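Local structure of alternansucrase (Leuconostoc mesenteroides, 6HVG) at residues A[591-599]-A[1204-1215]. The protein is a glycoside hydrolase family 70 enzyme, a multidomain protein that joins a catalytic TIM-barrel region to choline-binding-type repeats and carries a bound calcium ion. Sequence-based numbering, arbitrary orientation.
Sequences AEQLNWLHY and QAKYGGEFLDKL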
ATOM      1  N   ALA A 591      27.332   6.449  10.363  1.00 45.20           N
ATOM      2  CA  ALA A 591      27.935   7.510  11.186  1.00 47.55           C
ATOM      3  C   ALA A 591      27.041   8.746  11.198  1.00 49.12           C
ATOM      4  O   ALA A 591      26.867   9.379  12.242  1.00 52.60           O
ATOM      5  CB  ALA A 591      29.331   7.890  10.671  1.00 49.22           C
ATOM      6  N   GLU A 592      26.490   9.098  10.036  1.00 47.54           N
ATOM      7  CA  GLU A 592      25.634  10.278   9.929  1.00 47.59           C
ATOM      8  C   GLU A 592      24.339  10.101  10.743  1.00 48.59           C
ATOM      9  O   GLU A 592      23.841  11.043  11.344  1.00 48.30           O
ATOM     10  CB  GLU A 592      25.333  10.568   8.465  1.00 46.93           C
ATOM     11  CG  GLU A 592      24.307  11.658   8.241  1.00 46.95           C
ATOM     12  CD  GLU A 592      24.566  12.901   9.064  1.00 45.22           C
ATOM     13  OE1 GLU A 592      25.738  13.198   9.360  1.00 47.57           O
ATOM     14  OE2 GLU A 592      23.581  13.597   9.359  1.00 43.94           O
ATOM     15  N   GLN A 593      23.818   8.880  10.780  1.00 49.26           N
ATOM     16  CA  GLN A 593      22.629   8.596  11.568  1.00 50.52           C
ATOM     17  C   GLN A 593      22.933   8.767  13.066  1.00 51.69           C
ATOM     18  O   GLN A 593      22.074   9.178  13.828  1.00 50.35           O
ATOM     19  CB  GLN A 593      22.108   7.188  11.311  1.00 53.00           C
ATOM     20  CG  GLN A 593      21.708   6.861   9.899  1.00 50.70           C
ATOM     21  CD  GLN A 593      20.455   7.541   9.449  1.00 48.41           C
ATOM     22  OE1 GLN A 593      19.891   8.418  10.101  1.00 52.17           O
ATOM     23  NE2 GLN A 593      20.001   7.115   8.318  1.00 46.36           N
ATOM     24  N   LEU A 594      24.149   8.421  13.477  1.00 51.81           N
ATOM     25  CA  LEU A 594      24.575   8.646  14.856  1.00 53.23           C
ATOM     26  C   LEU A 594      24.716  10.131  15.159  1.00 50.25           C
ATOM     27  O   LEU A 594      24.390  10.575  16.253  1.00 45.98           O
ATOM     28  CB  LEU A 594      25.914   7.938  15.118  1.00 56.13           C
ATOM     29  CG  LEU A 594      26.519   8.091  16.516  1.00 55.27           C
ATOM     30  CD1 LEU A 594      25.563   7.506  17.555  1.00 55.52           C
ATOM     31  CD2 LEU A 594      27.890   7.429  16.552  1.00 53.71           C
ATOM     32  N   ASN A 595      25.245  10.892  14.196  1.00 50.78           N
ATOM     33  CA  ASN A 595      25.359  12.351  14.336  1.00 50.16           C
ATOM     34  C   ASN A 595      23.984  12.958  14.576  1.00 48.89           C
ATOM     35  O   ASN A 595      23.810  13.760  15.493  1.00 47.59           O
ATOM     36  CB  ASN A 595      25.992  12.977  13.087  1.00 50.51           C
ATOM     37  CG  ASN A 595      26.560  14.374  13.337  1.00 51.24           C
ATOM     38  OD1 ASN A 595      27.596  14.521  13.993  1.00 53.89           O
ATOM     39  ND2 ASN A 595      25.891  15.402  12.819  1.00 48.40           N
ATOM     40  N   TRP A 596      23.012  12.531  13.764  1.00 46.88           N
ATOM     41  CA  TRP A 596      21.633  12.980  13.894  1.00 45.48           C
ATOM     42  C   TRP A 596      21.064  12.597  15.233  1.00 45.21           C
ATOM     43  O   TRP A 596      20.376  13.395  15.874  1.00 50.39           O
ATOM     44  CB  TRP A 596      20.791  12.371  12.788  1.00 45.10           C
ATOM     45  CG  TRP A 596      19.403  12.937  12.636  1.00 43.74           C
ATOM     46  CD1 TRP A 596      19.008  14.211  12.861  1.00 43.05           C
ATOM     47  CD2 TRP A 596      18.260  12.245  12.148  1.00 41.22           C
ATOM     48  NE1 TRP A 596      17.676  14.352  12.569  1.00 40.96           N
ATOM     49  CE2 TRP A 596      17.200  13.151  12.128  1.00 40.88           C
ATOM     50  CE3 TRP A 596      18.028  10.933  11.754  1.00 43.16           C
ATOM     51  CZ2 TRP A 596      15.922  12.798  11.711  1.00 42.51           C
ATOM     52  CZ3 TRP A 596      16.747  10.577  11.344  1.00 43.05           C
ATOM     53  CH2 TRP A 596      15.722  11.511  11.310  1.00 41.27           C
ATOM     54  N   LEU A 597      21.357  11.377  15.659  1.00 45.31           N
ATOM     55  CA  LEU A 597      20.898  10.875  16.959  1.00 42.63           C
ATOM     56  C   LEU A 597      21.466  11.684  18.096  1.00 42.21           C
ATOM     57  O   LEU A 597      20.763  11.988  19.042  1.00 46.56           O
ATOM     58  CB  LEU A 597      21.287   9.421  17.142  1.00 41.45           C
ATOM     59  CG  LEU A 597      20.923   8.779  18.470  1.00 41.84           C
ATOM     60  CD1 LEU A 597      19.416   8.801  18.706  1.00 40.99           C
ATOM     61  CD2 LEU A 597      21.469   7.363  18.495  1.00 43.21           C
ATOM     62  N   HIS A 598      22.738  12.030  18.017  1.00 44.75           N
ATOM     63  CA  HIS A 598      23.352  12.883  19.030  1.00 46.95           C
ATOM     64  C   HIS A 598      22.652  14.215  19.029  1.00 48.10           C
ATOM     65  O   HIS A 598      22.307  14.738  20.089  1.00 56.09           O
ATOM     66  CB  HIS A 598      24.828  13.073  18.738  1.00 48.41           C
ATOM     67  CG  HIS A 598      25.535  13.950  19.719  1.00 48.58           C
ATOM     68  ND1 HIS A 598      26.089  13.465  20.886  1.00 49.05           N
ATOM     69  CD2 HIS A 598      25.829  15.269  19.677  1.00 48.98           C
ATOM     70  CE1 HIS A 598      26.677  14.455  21.532  1.00 49.67           C
ATOM     71  NE2 HIS A 598      26.537  15.559  20.818  1.00 50.93           N
ATOM     72  N   TYR A 599      22.424  14.756  17.836  1.00 45.84           N
ATOM     73  CA  TYR A 599      21.785  16.061  17.679  1.00 46.65           C
ATOM     74  C   TYR A 599      20.416  16.110  18.352  1.00 48.68           C
ATOM     75  O   TYR A 599      20.070  17.118  18.971  1.00 48.01           O
ATOM     76  CB  TYR A 599      21.675  16.404  16.204  1.00 43.90           C
ATOM     77  CG  TYR A 599      20.861  17.622  15.851  1.00 42.27           C
ATOM     78  CD1 TYR A 599      21.425  18.875  15.852  1.00 44.43           C
ATOM     79  CD2 TYR A 599      19.541  17.507  15.459  1.00 43.43           C
ATOM     80  CE1 TYR A 599      20.698  19.989  15.465  1.00 45.96           C
ATOM     81  CE2 TYR A 599      18.806  18.608  15.066  1.00 42.75           C
ATOM     82  CZ  TYR A 599      19.389  19.843  15.069  1.00 44.71           C
ATOM     83  OH  TYR A 599      18.669  20.961  14.696  1.00 48.12           O
ATOM     84  N   GLN A1204      20.851  20.352   7.195  1.00 54.95           N
ATOM     85  CA  GLN A1204      21.692  19.166   6.973  1.00 52.06           C
ATOM     86  C   GLN A1204      23.130  19.549   6.625  1.00 50.15           C
ATOM     87  O   GLN A1204      24.064  18.811   6.939  1.00 47.30           O
ATOM     88  CB  GLN A1204      21.101  18.316   5.854  1.00 54.12           C
ATOM     89  CG  GLN A1204      21.914  17.087   5.482  1.00 56.51           C
ATOM     90  CD  GLN A1204      21.808  15.984   6.517  1.00 57.60           C
ATOM     91  OE1 GLN A1204      20.709  15.500   6.812  1.00 56.97           O
ATOM     92  NE2 GLN A1204      22.960  15.553   7.053  1.00 56.04           N
ATOM     93  N   ALA A1205      23.305  20.680   5.945  1.00 50.46           N
ATOM     94  CA  ALA A1205      24.640  21.180   5.626  1.00 51.83           C
ATOM     95  C   ALA A1205      25.297  21.811   6.837  1.00 53.42           C
ATOM     96  O   ALA A1205      26.489  21.636   7.055  1.00 56.62           O
ATOM     97  CB  ALA A1205      24.572  22.165   4.471  1.00 53.95           C
ATOM     98  N   LYS A1206      24.527  22.550   7.628  1.00 54.28           N
ATOM     99  CA  LYS A1206      25.063  23.165   8.844  1.00 56.44           C
ATOM    100  C   LYS A1206      25.528  22.114   9.843  1.00 55.37           C
ATOM    101  O   LYS A1206      26.687  22.092  10.220  1.00 56.99           O
ATOM    102  CB  LYS A1206      24.025  24.067   9.512  1.00 57.44           C
ATOM    103  CG  LYS A1206      24.634  24.976  10.558  1.00 60.70           C
ATOM    104  CD  LYS A1206      23.559  25.686  11.352  1.00 63.36           C
ATOM    105  CE  LYS A1206      24.157  26.599  12.404  1.00 64.04           C
ATOM    106  NZ  LYS A1206      23.103  27.548  12.838  1.00 65.08           N
ATOM    107  N   TYR A1207      24.619  21.223  10.230  1.00 53.16           N
ATOM    108  CA  TYR A1207      24.852  20.279  11.319  1.00 53.60           C
ATOM    109  C   TYR A1207      25.348  18.874  10.913  1.00 51.20           C
ATOM    110  O   TYR A1207      25.734  18.092  11.764  1.00 47.53           O
ATOM    111  CB  TYR A1207      23.574  20.139  12.174  1.00 56.22           C
ATOM    112  CG  TYR A1207      23.209  21.368  12.988  1.00 56.85           C
ATOM    113  CD1 TYR A1207      24.129  21.963  13.850  1.00 57.85           C
ATOM    114  CD2 TYR A1207      21.946  21.924  12.911  1.00 56.68           C
ATOM    115  CE1 TYR A1207      23.797  23.086  14.591  1.00 58.26           C
ATOM    116  CE2 TYR A1207      21.603  23.039  13.660  1.00 58.50           C
ATOM    117  CZ  TYR A1207      22.528  23.615  14.495  1.00 58.37           C
ATOM    118  OH  TYR A1207      22.175  24.706  15.241  1.00 59.89           O
ATOM    119  N   GLY A1208      25.334  18.544   9.630  1.00 52.41           N
ATOM    120  CA  GLY A1208      25.769  17.214   9.175  1.00 50.79           C
ATOM    121  C   GLY A1208      27.179  16.888   9.629  1.00 49.42           C
ATOM    122  O   GLY A1208      28.066  17.690   9.480  1.00 51.50           O
ATOM    123  N   GLY A1209      27.361  15.712  10.222  1.00 50.58           N
ATOM    124  CA  GLY A1209      28.663  15.242  10.712  1.00 49.36           C
ATOM    125  C   GLY A1209      29.443  16.057  11.747  1.00 51.51           C
ATOM    126  O   GLY A1209      30.534  15.661  12.154  1.00 52.39           O
ATOM    127  N   GLU A1210      28.893  17.178  12.204  1.00 54.00           N
ATOM    128  CA  GLU A1210      29.628  18.121  13.065  1.00 55.17           C
ATOM    129  C   GLU A1210      30.004  17.600  14.452  1.00 55.12           C
ATOM    130  O   GLU A1210      30.976  18.051  15.028  1.00 63.54           O
ATOM    131  CB  GLU A1210      28.813  19.417  13.226  1.00 56.93           C
ATOM    132  CG  GLU A1210      28.724  20.268  11.958  1.00 58.65           C
ATOM    133  CD  GLU A1210      30.024  20.956  11.599  1.00 57.32           C
ATOM    134  OE1 GLU A1210      30.575  21.683  12.453  1.00 59.63           O
ATOM    135  OE2 GLU A1210      30.492  20.755  10.463  1.00 56.22           O
ATOM    136  N   PHE A1211      29.231  16.662  14.983  1.00 53.33           N
ATOM    137  CA  PHE A1211      29.401  16.175  16.351  1.00 53.81           C
ATOM    138  C   PHE A1211      30.250  14.908  16.454  1.00 54.96           C
ATOM    139  O   PHE A1211      30.583  14.472  17.561  1.00 57.37           O
ATOM    140  CB  PHE A1211      28.015  15.968  17.004  1.00 51.81           C
ATOM    141  CG  PHE A1211      27.087  17.134  16.793  1.00 52.91           C
ATOM    142  CD1 PHE A1211      27.340  18.355  17.403  1.00 54.37           C
ATOM    143  CD2 PHE A1211      26.001  17.036  15.937  1.00 52.59           C
ATOM    144  CE1 PHE A1211      26.513  19.445  17.179  1.00 55.71           C
ATOM    145  CE2 PHE A1211      25.168  18.121  15.708  1.00 52.48           C
ATOM    146  CZ  PHE A1211      25.422  19.325  16.333  1.00 55.63           C
ATOM    147  N   LEU A1212      30.608  14.330  15.314  1.00 55.57           N
ATOM    148  CA  LEU A1212      31.295  13.039  15.278  1.00 58.08           C
ATOM    149  C   LEU A1212      32.724  13.082  15.797  1.00 61.77           C
ATOM    150  O   LEU A1212      33.180  12.147  16.459  1.00 62.29           O
ATOM    151  CB  LEU A1212      31.324  12.496  13.850  1.00 59.25           C
ATOM    152  CG  LEU A1212      29.973  12.125  13.229  1.00 60.31           C
ATOM    153  CD1 LEU A1212      30.118  11.887  11.737  1.00 62.02           C
ATOM    154  CD2 LEU A1212      29.363  10.903  13.890  1.00 58.65           C
ATOM    155  N   ASP A1213      33.443  14.147  15.475  1.00 66.42           N
ATOM    156  CA  ASP A1213      34.827  14.256  15.888  1.00 70.43           C
ATOM    157  C   ASP A1213      34.947  14.390  17.403  1.00 68.55           C
ATOM    158  O   ASP A1213      35.796  13.743  18.014  1.00 72.53           O
ATOM    159  CB  ASP A1213      35.510  15.434  15.165  1.00 75.35           C
ATOM    160  CG  ASP A1213      35.644  15.205  13.658  1.00 71.18           C
ATOM    161  OD1 ASP A1213      35.534  14.045  13.209  1.00 65.10           O
ATOM    162  OD2 ASP A1213      35.882  16.182  12.927  1.00 72.41           O
ATOM    163  N   LYS A1214      34.116  15.230  18.008  1.00 66.92           N
ATOM    164  CA  LYS A1214      34.052  15.313  19.472  1.00 69.29           C
ATOM    165  C   LYS A1214      33.706  13.956  20.092  1.00 66.28           C
ATOM    166  O   LYS A1214      34.251  13.587  21.127  1.00 68.70           O
ATOM    167  CB  LYS A1214      33.007  16.349  19.905  1.00 75.70           C
ATOM    168  CG  LYS A1214      33.009  16.686  21.393  1.00 81.73           C
ATOM    169  CD  LYS A1214      34.186  17.594  21.745  1.00 89.62           C
ATOM    170  CE  LYS A1214      34.841  17.247  23.081  1.00 89.36           C
ATOM    171  NZ  LYS A1214      36.265  17.674  23.147  1.00 87.86           N
ATOM    172  N   LEU A1215      32.785  13.231  19.456  1.00 63.67           N
ATOM    173  CA  LEU A1215      32.361  11.912  19.918  1.00 59.10           C
ATOM    174  C   LEU A1215      33.443  10.836  19.779  1.00 59.24           C
ATOM    175  O   LEU A1215      33.534   9.957  20.632  1.00 57.80           O
ATOM    176  CB  LEU A1215      31.088  11.462  19.198  1.00 58.31           C
ATOM    177  CG  LEU A1215      29.769  12.100  19.633  1.00 59.95           C
ATOM    178  CD1 LEU A1215      28.654  11.692  18.689  1.00 60.16           C
ATOM    179  CD2 LEU A1215      29.371  11.714  21.045  1.00 60.98           C
TER
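Asn595 lays its carboxamide against the linked turns 1207-1212 and bonds to backbone at both ends. Its OD1 takes the N-H of Phe1211 at 2.9 Å, in the carbonyl plane and on a lone pair, while ND2 gives a weak bond to Tyr1207 O. Asparagine suits the place because one short side chain offers both an acceptor and a donor to the main chain of the turns. One helical turn earlier, Glu592 bends at chi2 (48°) and brings OE1 to the N-H of Gly1209, 3.1 Å away, through its syn lone pair. OE2 is met from above the carboxylate plane by Gln1204 NE2; it also has a hydrogen bond with Tyr1116 OH and a salt bridge to Arg1115, which probably favours the charged form. A carboxylate fits here, its two oxygens serving several partners at once.

Helix 587-601 thus packs, within the glycoside hydrolase family 70 region, on two short helices, 1203-1207 and 1212-1218, joined by overlapping type II (Tyr1207 to Glu1210) and type I (Gly1209 to Leu1212) turns. Gly1209 has positive phi (58°), which favours glycine.

Buried Glu592, Asn595, Gly1209 and Leu1212 form the tight part, where Leu1212 CD1 lies 4.2 Å from Ala591 CB. Toward the partly exposed edge, flat rings and branched leucine ends suit close packing beside the helix. Leu1215 covers one face of the His598 ring, whose ND1 bonds to Tyr637. Tyr599 sets CE1 over one face of the Tyr1207 ring, 3.4 Å from CD2, and receives Phe1211 CE2 at its own ring edge. The opposite face of Tyr1207 meets the aliphatic chain of exposed Lys1206, on the looser solvent side, where Glu1210 leads its carboxylate away to Lys1241.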